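Local coordinates for protein alpha-L-rhamnosidase (Klebsiella oxytoca, PDB 4XHC) that removes terminal non-reducing alpha-L-rhamnose residues from rhamnosides by hydrolysis, as a two-domain glycoside hydrolase of family GH78, at residues 109-114 with 187-192. Residues are numbered along the deposited sequence; the frame is centred on the assembly and turned at random.
Sequences FLCQSA and FRLQFT
Strands 106-115 and 187-200 are the two central strands of a four-stranded antiparallel sheet in the N-terminal beta domain; here Gln112-Gln190 and Ala114-Arg188 are hydrogen-bonded pairs, Cys111-Phe191 and Ser113-Leu189 non-hydrogen-bonded ones. Five backbone hydrogen bonds join them: Ala114 and Arg188 exchange two, with Arg188 N 2.9 Å from Ala114 O. Gln112 and Gln190 exchange another two, Gln190 N to Gln112 O being weak. Thr192 N gives the fifth, to Leu110 O at 3.1 Å.

The face carrying Cys111, Leu189 and Phe191 is largely apolar, with Ser113 as its polar member. Phe191 CG stands anti to the carbonyl carbon (chi1 -67°), and the ring reaches Cys111 and Phe109 through CD2 and CE2. Cys111 CB sits over this ring, 3.9 Å from Phe191 CD2. The edge of Phe191 meets the face of Phe109 in an offset edge-to-face pair, planes 64° apart; Phe109 CD1 is 3.9 Å from Phe191 CE2. Leu156 and Leu158 of strand 153-158 pack against Phe109 and Cys111.

On the other face Gln112 and Gln190 run side by side, their amide planes nearly perpendicular, while Thr192 CG2 lies 3.5 Å from Gln112 OE1. Arg188 forms a salt bridge with Glu88. One face thus packs a mainly buried, largely apolar cluster against strand 153-158, while the other presents a partly exposed, mainly polar row.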
loop_
_atom_site.group_PDB
_atom_site.type_symbol
_atom_site.label_atom_id
_atom_site.label_comp_id
_atom_site.label_asym_id
_atom_site.label_seq_id
_atom_site.Cartn_x
_atom_site.Cartn_y
_atom_site.Cartn_z
ATOM N N PHE A 109 0.573 -12.492 8.945
ATOM C CA PHE A 109 -0.268 -13.571 8.395
ATOM C C PHE A 109 0.419 -14.369 7.290
ATOM O O PHE A 109 1.363 -13.900 6.667
ATOM C CB PHE A 109 -1.622 -13.034 7.906
ATOM C CG PHE A 109 -1.525 -12.102 6.733
ATOM C CD1 PHE A 109 -1.368 -12.597 5.446
ATOM C CD2 PHE A 109 -1.604 -10.732 6.915
ATOM C CE1 PHE A 109 -1.272 -11.743 4.364
ATOM C CE2 PHE A 109 -1.508 -9.870 5.841
ATOM C CZ PHE A 109 -1.340 -10.373 4.562
ATOM N N LEU A 110 -0.048 -15.594 7.081
ATOM C CA LEU A 110 0.416 -16.436 5.988
ATOM C C LEU A 110 -0.752 -16.687 5.065
ATOM O O LEU A 110 -1.874 -16.864 5.526
ATOM C CB LEU A 110 0.922 -17.797 6.493
ATOM C CG LEU A 110 2.054 -17.907 7.519
ATOM C CD1 LEU A 110 2.531 -19.356 7.569
ATOM C CD2 LEU A 110 3.216 -16.984 7.199
ATOM N N CYS A 111 -0.490 -16.735 3.766
ATOM C CA CYS A 111 -1.515 -17.127 2.810
ATOM C C CYS A 111 -0.917 -17.813 1.589
ATOM O O CYS A 111 0.269 -17.672 1.312
ATOM C CB CYS A 111 -2.371 -15.916 2.401
ATOM S SG CYS A 111 -1.512 -14.621 1.482
ATOM N N GLN A 112 -1.766 -18.542 0.867
ATOM C CA GLN A 112 -1.334 -19.413 -0.221
ATOM C C GLN A 112 -2.399 -19.595 -1.296
ATOM O O GLN A 112 -3.571 -19.298 -1.094
ATOM C CB GLN A 112 -0.963 -20.787 0.342
ATOM C CG GLN A 112 -2.104 -21.476 1.064
ATOM C CD GLN A 112 -1.677 -22.764 1.723
ATOM O OE1 GLN A 112 -0.670 -22.813 2.417
ATOM N NE2 GLN A 112 -2.449 -23.819 1.512
ATOM N N SER A 113 -1.965 -20.117 -2.435
ATOM C CA SER A 113 -2.824 -20.295 -3.606
ATOM C C SER A 113 -3.677 -21.555 -3.492
ATOM O O SER A 113 -3.314 -22.486 -2.786
ATOM C CB SER A 113 -1.952 -20.339 -4.874
ATOM O OG SER A 113 -2.506 -21.156 -5.890
ATOM N N ALA A 114 -4.820 -21.558 -4.176
ATOM C CA ALA A 114 -5.609 -22.785 -4.437
ATOM C C ALA A 114 -6.147 -22.770 -5.880
ATOM O O ALA A 114 -6.499 -21.708 -6.406
ATOM C CB ALA A 114 -6.758 -22.911 -3.441
ATOM N N PHE A 187 -7.495 -18.899 -10.068
ATOM C CA PHE A 187 -7.074 -19.302 -8.717
ATOM C C PHE A 187 -7.745 -18.518 -7.596
ATOM O O PHE A 187 -8.309 -17.441 -7.811
ATOM C CB PHE A 187 -5.537 -19.260 -8.572
ATOM C CG PHE A 187 -4.966 -17.881 -8.338
ATOM C CD1 PHE A 187 -4.614 -17.062 -9.413
ATOM C CD2 PHE A 187 -4.746 -17.413 -7.041
ATOM C CE1 PHE A 187 -4.078 -15.793 -9.202
ATOM C CE2 PHE A 187 -4.219 -16.146 -6.824
ATOM C CZ PHE A 187 -3.884 -15.332 -7.907
ATOM N N ARG A 188 -7.665 -19.093 -6.397
ATOM C CA ARG A 188 -8.266 -18.528 -5.197
ATOM C C ARG A 188 -7.227 -18.388 -4.096
ATOM O O ARG A 188 -6.205 -19.066 -4.102
ATOM C CB ARG A 188 -9.409 -19.418 -4.722
ATOM C CG ARG A 188 -10.591 -19.434 -5.676
ATOM C CD ARG A 188 -11.534 -20.585 -5.387
ATOM N NE ARG A 188 -10.862 -21.886 -5.449
ATOM C CZ ARG A 188 -10.514 -22.527 -6.571
ATOM N NH1 ARG A 188 -10.753 -22.002 -7.768
ATOM N NH2 ARG A 188 -9.910 -23.706 -6.497
ATOM N N LEU A 189 -7.512 -17.510 -3.147
ATOM C CA LEU A 189 -6.603 -17.214 -2.059
ATOM C C LEU A 189 -7.098 -17.856 -0.760
ATOM O O LEU A 189 -8.300 -17.937 -0.514
ATOM C CB LEU A 189 -6.488 -15.702 -1.898
ATOM C CG LEU A 189 -5.290 -15.244 -1.075
ATOM C CD1 LEU A 189 -3.981 -15.535 -1.793
ATOM C CD2 LEU A 189 -5.411 -13.769 -0.758
ATOM N N GLN A 190 -6.162 -18.286 0.080
ATOM C CA GLN A 190 -6.474 -19.068 1.274
ATOM C C GLN A 190 -5.523 -18.684 2.404
ATOM O O GLN A 190 -4.325 -18.901 2.292
ATOM C CB GLN A 190 -6.332 -20.550 0.929
ATOM C CG GLN A 190 -6.609 -21.533 2.049
ATOM C CD GLN A 190 -6.641 -22.977 1.552
ATOM O OE1 GLN A 190 -5.975 -23.350 0.571
ATOM N NE2 GLN A 190 -7.415 -23.803 2.235
ATOM N N PHE A 191 -6.056 -18.114 3.483
ATOM C CA PHE A 191 -5.245 -17.727 4.639
ATOM C C PHE A 191 -5.067 -18.918 5.563
ATOM O O PHE A 191 -6.009 -19.667 5.779
ATOM C CB PHE A 191 -5.917 -16.597 5.397
ATOM C CG PHE A 191 -5.963 -15.313 4.631
ATOM C CD1 PHE A 191 -6.969 -15.073 3.720
ATOM C CD2 PHE A 191 -4.979 -14.357 4.801
ATOM C CE1 PHE A 191 -7.000 -13.895 3.001
ATOM C CE2 PHE A 191 -5.006 -13.174 4.091
ATOM C CZ PHE A 191 -6.019 -12.944 3.188
ATOM N N THR A 192 -3.861 -19.115 6.087
ATOM C CA THR A 192 -3.597 -20.248 6.988
ATOM C C THR A 192 -3.249 -19.818 8.417
ATOM O O THR A 192 -3.273 -20.647 9.324
ATOM C CB THR A 192 -2.485 -21.189 6.451
ATOM O OG1 THR A 192 -1.203 -20.549 6.537
ATOM C CG2 THR A 192 -2.757 -21.595 5.002
#